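Local coordinates for protein glucoamylase (Thermoanaerobacterium thermosaccharolyticum, PDB 1LF9) that catalyses the hydrolysis of terminal alpha-1,4-linked glucose units from the non-reducing ends of glucan chains, releasing beta-D-glucose, at residues Trp573-His578 against Pro600-Glu605; Asp579-Pro584 against Ile634-Trp639. All coordinates share one frame; numbering follows the deposited sequence.

Contact 1 (Trp573-His578 against Pro600-Glu605); sequences WYRYNH and PLLTGE. With AC1 (4,6-dideoxy-4-{[(1S,4R,5S,6S)-4,5,6-trihydroxy-3-(hydroxymethyl)cyclohex-2-en-1-yl]amino}-alpha-D-glucopyranose), chain C.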
loop_
_atom_site.group_PDB
_atom_site.type_symbol
_atom_site.label_atom_id
_atom_site.label_comp_id
_atom_site.label_asym_id
_atom_site.label_seq_id
_atom_site.Cartn_x
_atom_site.Cartn_y
_atom_site.Cartn_z
ATOM N N TRP A 573 -10.306 9.630 13.609
ATOM C CA TRP A 573 -10.533 11.005 13.187
ATOM C C TRP A 573 -10.533 11.160 11.666
ATOM O O TRP A 573 -10.028 10.300 10.939
ATOM C CB TRP A 573 -9.431 11.903 13.764
ATOM C CG TRP A 573 -9.504 12.120 15.242
ATOM C CD1 TRP A 573 -9.965 13.233 15.880
ATOM C CD2 TRP A 573 -9.154 11.183 16.272
ATOM N NE1 TRP A 573 -9.932 13.051 17.238
ATOM C CE2 TRP A 573 -9.441 11.801 17.509
ATOM C CE3 TRP A 573 -8.629 9.881 16.269
ATOM C CZ2 TRP A 573 -9.227 11.161 18.736
ATOM C CZ3 TRP A 573 -8.413 9.244 17.493
ATOM C CH2 TRP A 573 -8.714 9.887 18.708
ATOM N N TYR A 574 -11.110 12.265 11.207
ATOM C CA TYR A 574 -11.139 12.622 9.791
ATOM C C TYR A 574 -9.870 13.452 9.641
ATOM O O TYR A 574 -9.336 13.946 10.636
ATOM C CB TYR A 574 -12.330 13.537 9.472
ATOM C CG TYR A 574 -13.686 12.877 9.479
ATOM C CD1 TYR A 574 -14.112 12.113 8.398
ATOM C CD2 TYR A 574 -14.556 13.028 10.566
ATOM C CE1 TYR A 574 -15.363 11.515 8.386
ATOM C CE2 TYR A 574 -15.818 12.430 10.567
ATOM C CZ TYR A 574 -16.210 11.674 9.470
ATOM O OH TYR A 574 -17.441 11.064 9.454
ATOM N N ARG A 575 -9.394 13.621 8.415
ATOM C CA ARG A 575 -8.204 14.417 8.186
ATOM C C ARG A 575 -8.500 15.892 8.457
ATOM O O ARG A 575 -7.632 16.638 8.914
ATOM C CB ARG A 575 -7.716 14.230 6.752
ATOM C CG ARG A 575 -7.391 12.792 6.410
ATOM C CD ARG A 575 -6.687 12.705 5.073
ATOM N NE ARG A 575 -7.455 13.331 4.012
ATOM C CZ ARG A 575 -7.017 13.523 2.773
ATOM N NH1 ARG A 575 -7.777 14.099 1.877
ATOM N NH2 ARG A 575 -5.815 13.137 2.423
ATOM N N TYR A 576 -9.736 16.296 8.180
ATOM C CA TYR A 576 -10.189 17.673 8.397
ATOM C C TYR A 576 -11.662 17.773 8.014
ATOM O O TYR A 576 -12.164 16.946 7.255
ATOM C CB TYR A 576 -9.347 18.668 7.567
ATOM C CG TYR A 576 -9.312 18.388 6.079
ATOM C CD1 TYR A 576 -10.320 18.852 5.234
ATOM C CD2 TYR A 576 -8.299 17.608 5.525
ATOM C CE1 TYR A 576 -10.324 18.545 3.875
ATOM C CE2 TYR A 576 -8.296 17.291 4.167
ATOM C CZ TYR A 576 -9.310 17.761 3.346
ATOM O OH TYR A 576 -9.303 17.440 2.002
ATOM N N ASN A 577 -12.353 18.776 8.542
ATOM C CA ASN A 577 -13.762 18.945 8.240
ATOM C C ASN A 577 -13.979 19.263 6.767
ATOM O O ASN A 577 -13.277 20.100 6.192
ATOM C CB ASN A 577 -14.385 20.054 9.105
ATOM C CG ASN A 577 -13.350 20.964 9.749
ATOM O OD1 ASN A 577 -12.372 21.356 9.128
ATOM N ND2 ASN A 577 -13.572 21.308 11.005
ATOM N N HIS A 578 -14.951 18.575 6.169
ATOM C CA HIS A 578 -15.338 18.745 4.766
ATOM C C HIS A 578 -14.452 17.996 3.773
ATOM O O HIS A 578 -14.535 18.206 2.561
ATOM C CB HIS A 578 -15.408 20.238 4.416
ATOM C CG HIS A 578 -16.317 21.015 5.320
ATOM N ND1 HIS A 578 -17.675 20.784 5.385
ATOM C CD2 HIS A 578 -16.054 21.964 6.249
ATOM C CE1 HIS A 578 -18.208 21.551 6.319
ATOM N NE2 HIS A 578 -17.246 22.277 6.860
ATOM N N PRO A 600 -7.423 5.221 10.285
ATOM C CA PRO A 600 -6.815 4.602 11.467
ATOM C C PRO A 600 -5.410 5.157 11.699
ATOM O O PRO A 600 -4.895 5.103 12.814
ATOM C CB PRO A 600 -6.844 3.101 11.150
ATOM C CG PRO A 600 -7.357 2.995 9.730
ATOM C CD PRO A 600 -8.162 4.224 9.495
ATOM N N LEU A 601 -4.803 5.705 10.646
ATOM C CA LEU A 601 -3.475 6.320 10.752
ATOM C C LEU A 601 -3.519 7.404 11.821
ATOM O O LEU A 601 -2.602 7.539 12.637
ATOM C CB LEU A 601 -3.065 6.978 9.427
ATOM C CG LEU A 601 -1.874 7.952 9.493
ATOM C CD1 LEU A 601 -0.620 7.210 9.943
ATOM C CD2 LEU A 601 -1.639 8.586 8.141
ATOM N N LEU A 602 -4.596 8.183 11.810
ATOM C CA LEU A 602 -4.750 9.268 12.764
ATOM C C LEU A 602 -5.056 8.769 14.175
ATOM O O LEU A 602 -4.805 9.475 15.141
ATOM C CB LEU A 602 -5.816 10.252 12.270
ATOM C CG LEU A 602 -5.426 10.912 10.938
ATOM C CD1 LEU A 602 -6.473 11.953 10.533
ATOM C CD2 LEU A 602 -4.054 11.562 11.080
ATOM N N THR A 603 -5.596 7.556 14.299
ATOM C CA THR A 603 -5.865 6.996 15.619
ATOM C C THR A 603 -4.500 6.761 16.268
ATOM O O THR A 603 -4.277 7.076 17.440
ATOM C CB THR A 603 -6.609 5.650 15.530
ATOM O OG1 THR A 603 -7.925 5.865 15.010
ATOM C CG2 THR A 603 -6.723 5.008 16.906
ATOM N N GLY A 604 -3.588 6.207 15.476
ATOM C CA GLY A 604 -2.252 5.939 15.959
ATOM C C GLY A 604 -1.549 7.234 16.305
ATOM O O GLY A 604 -0.899 7.326 17.347
ATOM N N GLU A 605 -1.681 8.243 15.444
ATOM C CA GLU A 605 -1.030 9.520 15.703
ATOM C C GLU A 605 -1.495 10.121 17.012
ATOM O O GLU A 605 -0.695 10.712 17.734
ATOM C CB GLU A 605 -1.254 10.503 14.551
ATOM C CG GLU A 605 -0.428 10.162 13.324
ATOM C CD GLU A 605 -0.206 11.341 12.400
ATOM O OE1 GLU A 605 0.511 11.174 11.392
ATOM O OE2 GLU A 605 -0.745 12.435 12.675
HETATM C C1 AC1 C . -5.454 12.790 -3.771
HETATM O O2 AC1 C . -6.455 14.421 -2.298
HETATM C C2 AC1 C . -5.767 13.169 -2.306
HETATM C C4A AC1 C . 0.277 10.364 1.500
HETATM C C3 AC1 C . -4.459 13.218 -1.458
HETATM O O3 AC1 C . -4.805 13.575 -0.114
HETATM C C4 AC1 C . -3.790 11.824 -1.512
HETATM N N4A AC1 C . -2.541 11.811 -0.685
HETATM C C5 AC1 C . -3.447 11.500 -3.044
HETATM O O5 AC1 C . -4.711 11.526 -3.849
HETATM C C6 AC1 C . -2.804 10.145 -3.256
HETATM C C1B AC1 C . -2.580 10.751 0.378
HETATM C C2B AC1 C . -2.160 11.311 1.774
HETATM O O2B AC1 C . -2.978 12.426 2.050
HETATM C C3B AC1 C . -0.643 11.638 1.822
HETATM O O3B AC1 C . -0.289 12.132 3.090
HETATM O O4 AC1 C . 1.508 10.880 1.031
HETATM C C5B AC1 C . -0.387 9.359 0.496
HETATM C C7B AC1 C . -1.682 9.557 -0.014
HETATM C C6B AC1 C . 0.401 8.124 0.070
HETATM O O6B AC1 C . 0.172 7.064 1.014
#

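Contact 2 (Asp579-Pro584 against Ile634-Trp639); sequences DGYGEP and ISEQVW. With AC1 (4,6-dideoxy-4-{[(1S,4R,5S,6S)-4,5,6-trihydroxy-3-(hydroxymethyl)cyclohex-2-en-1-yl]amino}-alpha-D-glucopyranose), chain C.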
loop_
_atom_site.group_PDB
_atom_site.type_symbol
_atom_site.label_atom_id
_atom_site.label_comp_id
_atom_site.label_asym_id
_atom_site.label_seq_id
_atom_site.Cartn_x
_atom_site.Cartn_y
_atom_site.Cartn_z
ATOM N N ASP A 579 -13.615 17.105 4.293
ATOM C CA ASP A 579 -12.738 16.301 3.452
ATOM C C ASP A 579 -13.629 15.539 2.473
ATOM O O ASP A 579 -14.656 14.997 2.873
ATOM C CB ASP A 579 -11.954 15.323 4.330
ATOM C CG ASP A 579 -10.939 14.510 3.550
ATOM O OD1 ASP A 579 -10.801 14.701 2.316
ATOM O OD2 ASP A 579 -10.266 13.672 4.185
ATOM N N GLY A 580 -13.246 15.509 1.196
ATOM C CA GLY A 580 -14.044 14.803 0.208
ATOM C C GLY A 580 -13.356 13.599 -0.422
ATOM O O GLY A 580 -13.902 12.961 -1.321
ATOM N N TYR A 581 -12.163 13.272 0.064
ATOM C CA TYR A 581 -11.392 12.153 -0.470
ATOM C C TYR A 581 -11.859 10.795 0.076
ATOM O O TYR A 581 -11.224 10.212 0.959
ATOM C CB TYR A 581 -9.910 12.378 -0.154
ATOM C CG TYR A 581 -8.973 11.371 -0.772
ATOM C CD1 TYR A 581 -8.121 10.602 0.028
ATOM C CD2 TYR A 581 -8.917 11.194 -2.159
ATOM C CE1 TYR A 581 -7.233 9.682 -0.534
ATOM C CE2 TYR A 581 -8.029 10.271 -2.733
ATOM C CZ TYR A 581 -7.190 9.519 -1.914
ATOM O OH TYR A 581 -6.304 8.608 -2.456
ATOM N N GLY A 582 -12.975 10.300 -0.458
ATOM C CA GLY A 582 -13.518 9.021 -0.026
ATOM C C GLY A 582 -14.790 8.693 -0.786
ATOM O O GLY A 582 -15.220 9.478 -1.629
ATOM N N GLU A 583 -15.394 7.537 -0.509
ATOM C CA GLU A 583 -16.629 7.162 -1.192
ATOM C C GLU A 583 -17.717 8.182 -0.870
ATOM O O GLU A 583 -17.849 8.620 0.272
ATOM C CB GLU A 583 -17.112 5.767 -0.756
ATOM C CG GLU A 583 -16.283 4.603 -1.274
ATOM C CD GLU A 583 -15.105 4.277 -0.385
ATOM O OE1 GLU A 583 -14.717 5.133 0.438
ATOM O OE2 GLU A 583 -14.562 3.161 -0.515
ATOM N N PRO A 584 -18.505 8.584 -1.881
ATOM C CA PRO A 584 -19.577 9.553 -1.649
ATOM C C PRO A 584 -20.706 8.926 -0.836
ATOM O O PRO A 584 -21.445 9.619 -0.133
ATOM C CB PRO A 584 -20.003 9.942 -3.065
ATOM C CG PRO A 584 -19.704 8.719 -3.852
ATOM C CD PRO A 584 -18.358 8.301 -3.317
ATOM N N ILE A 634 -4.117 -3.110 7.521
ATOM C CA ILE A 634 -4.736 -1.830 7.850
ATOM C C ILE A 634 -4.893 -0.953 6.604
ATOM O O ILE A 634 -3.931 -0.707 5.865
ATOM C CB ILE A 634 -3.903 -1.049 8.890
ATOM C CG1 ILE A 634 -3.734 -1.887 10.158
ATOM C CG2 ILE A 634 -4.581 0.288 9.204
ATOM C CD1 ILE A 634 -2.762 -1.285 11.151
ATOM N N SER A 635 -6.115 -0.479 6.395
ATOM C CA SER A 635 -6.439 0.370 5.259
ATOM C C SER A 635 -6.255 1.843 5.606
ATOM O O SER A 635 -6.145 2.220 6.775
ATOM C CB SER A 635 -7.892 0.156 4.844
ATOM O OG SER A 635 -8.763 0.671 5.842
ATOM N N GLU A 636 -6.235 2.674 4.571
ATOM C CA GLU A 636 -6.082 4.112 4.733
ATOM C C GLU A 636 -7.293 4.704 5.459
ATOM O O GLU A 636 -7.154 5.569 6.325
ATOM C CB GLU A 636 -5.933 4.763 3.351
ATOM C CG GLU A 636 -5.944 6.289 3.358
ATOM C CD GLU A 636 -5.927 6.873 1.954
ATOM O OE1 GLU A 636 -4.843 7.283 1.485
ATOM O OE2 GLU A 636 -7.001 6.920 1.317
ATOM N N GLN A 637 -8.481 4.227 5.108
ATOM C CA GLN A 637 -9.719 4.727 5.704
ATOM C C GLN A 637 -10.711 3.625 6.085
ATOM O O GLN A 637 -10.723 2.551 5.488
ATOM C CB GLN A 637 -10.421 5.671 4.723
ATOM C CG GLN A 637 -9.584 6.830 4.230
ATOM C CD GLN A 637 -10.300 7.642 3.168
ATOM O OE1 GLN A 637 -11.499 7.927 3.283
ATOM N NE2 GLN A 637 -9.566 8.032 2.126
ATOM N N VAL A 638 -11.557 3.917 7.076
ATOM C CA VAL A 638 -12.595 2.992 7.522
ATOM C C VAL A 638 -13.915 3.756 7.658
ATOM O O VAL A 638 -13.916 4.978 7.848
ATOM C CB VAL A 638 -12.251 2.341 8.886
ATOM C CG1 VAL A 638 -11.019 1.455 8.743
ATOM C CG2 VAL A 638 -12.024 3.413 9.933
ATOM N N TRP A 639 -15.033 3.036 7.555
ATOM C CA TRP A 639 -16.355 3.650 7.660
ATOM C C TRP A 639 -16.652 4.082 9.090
ATOM O O TRP A 639 -16.214 3.437 10.040
ATOM C CB TRP A 639 -17.445 2.675 7.202
ATOM C CG TRP A 639 -17.307 2.227 5.785
ATOM C CD1 TRP A 639 -16.713 1.081 5.337
ATOM C CD2 TRP A 639 -17.780 2.919 4.620
ATOM N NE1 TRP A 639 -16.791 1.015 3.962
ATOM C CE2 TRP A 639 -17.440 2.130 3.499
ATOM C CE3 TRP A 639 -18.458 4.131 4.416
ATOM C CZ2 TRP A 639 -17.759 2.508 2.190
ATOM C CZ3 TRP A 639 -18.776 4.510 3.108
ATOM C CH2 TRP A 639 -18.425 3.698 2.015
HETATM C C1 AC1 C . -5.454 12.790 -3.771
HETATM O O2 AC1 C . -6.455 14.421 -2.298
HETATM C C2 AC1 C . -5.767 13.169 -2.306
HETATM C C4A AC1 C . 0.277 10.364 1.500
HETATM C C3 AC1 C . -4.459 13.218 -1.458
HETATM O O3 AC1 C . -4.805 13.575 -0.114
HETATM C C4 AC1 C . -3.790 11.824 -1.512
HETATM N N4A AC1 C . -2.541 11.811 -0.685
HETATM C C5 AC1 C . -3.447 11.500 -3.044
HETATM O O5 AC1 C . -4.711 11.526 -3.849
HETATM C C6 AC1 C . -2.804 10.145 -3.256
HETATM C C1B AC1 C . -2.580 10.751 0.378
HETATM C C2B AC1 C . -2.160 11.311 1.774
HETATM O O2B AC1 C . -2.978 12.426 2.050
HETATM C C3B AC1 C . -0.643 11.638 1.822
HETATM O O3B AC1 C . -0.289 12.132 3.090
HETATM O O4 AC1 C . 1.508 10.880 1.031
HETATM C C5B AC1 C . -0.387 9.359 0.496
HETATM C C7B AC1 C . -1.682 9.557 -0.014
HETATM C C6B AC1 C . 0.401 8.124 0.070
HETATM O O6B AC1 C . 0.172 7.064 1.014
HETATM O O HOH W 1 -12.409 5.708 1.661
#

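Contact 1 (Trp573-His578 against Pro600-Glu605)
Leu602 packs against Trp573 where the end of strand 570-573 and the loop after it meet helix 600-612, in the alpha-helical catalytic domain, the (alpha/alpha)6 barrel of glycosyl hydrolase family 15. Trp573 CB and Leu602 CB stand 4.2 Å apart. From the helix, Leu602 reaches along the loop, with CG anti to its own carbonyl carbon (chi1 -62°), and its CD1 branch does most of the touching. That methyl, Leu602 CD1, lies 3.5 Å from Tyr574 O and 3.8 Å from Arg575 CA, so a methyl group rests on the backbone of the loop. One residue on, Thr603 offers its backbone: Thr603 CA sits obliquely 3.9 Å from Trp573 CZ3, while its hydroxyl turns to Pro571 O and the indole NE1 to Asp560. The side chain of Thr603 also touches Ala623 and Phe627 of helix 618-627. The packed backbone is also where Arg575 departs for the ligand. Asp579 and Glu439 pair with NE and NH1 of its guanidinium, which should limit its freedom to turn. The remaining nitrogen, Arg575 NH2, works in the guanidinium plane, giving AC1 O3 a 2.8 Å hydrogen bond that is almost straight at 176°.

Contact 2 (Asp579-Pro584 against Ile634-Trp639)
The side-chain amide nitrogen of Gln637 serves two acceptors at once, joining two loops at the wall of the substrate pocket. Gln637 NE2 donates to Tyr581 O at 3.0 Å, tilted 22° from the carbonyl plane. Its second bond, 2.9 Å from Gln637 NE2 to Glu636 OE2, meets the neighbouring carboxylate from above that group's plane and probably helps to position it. The other end of the amide, OE1, accepts from Arg597 N, and also takes a weak bond from a water that donates to Glu583 OE1 at 2.7 Å.

On the other loop, Asp579 OD1 accepts from Tyr581 N in an Asx turn, overlapped by an inverse gamma turn centred on Tyr581. With CG anti to the backbone nitrogen (chi1 -174°), the side chain carries the phenol to the ligand, with Glu636 at its edge. Tyr581 CE1 comes within 3.3 Å of Glu636 OE2, the ring and carboxylate planes standing 60° apart. The hydroxyls of Tyr337 and Tyr581 are hydrogen-bonded to each other, and Tyr337 also bonds Glu636 OE1. Over one ring face lies AC1 C2, 3.6 Å above the plane and close to its centre. A leucine here would probably deprive the sugar of this flat platform and leave the Tyr337 hydroxyl without one of its mates. Farther along, Glu583 CB packs obliquely on Trp639 CH2 at 3.7 Å, while OE2 of the same glutamate accepts from Asp647 N.

The polar network of amide, carboxylate and phenol hydroxyls probably limits the turning of the Tyr581 ring, whose carbon-rich face meets the sugar.

Overall arrangement
Both contacts are buried, and they meet at the same ligand, with centres about 10 Å apart. Contact 1 joins a strand end and loop to a barrel helix through apolar side chains; contact 2 joins two loops mainly through an amide and a carboxylate, with one water weakly held at the Gln637 side. Successive parts of one loop, 573-578 and 579-584, are met by two later parts of the chain, 600-605 and 634-639. The contacts also touch directly: Pro600 CG packs 3.3 Å from Ser635 O, and Arg575 NH1 lies 3.4 Å from Tyr581 CB. The apolar contact 1 brings a charged group to the sugar, while the polar contact 2 brings an aromatic face.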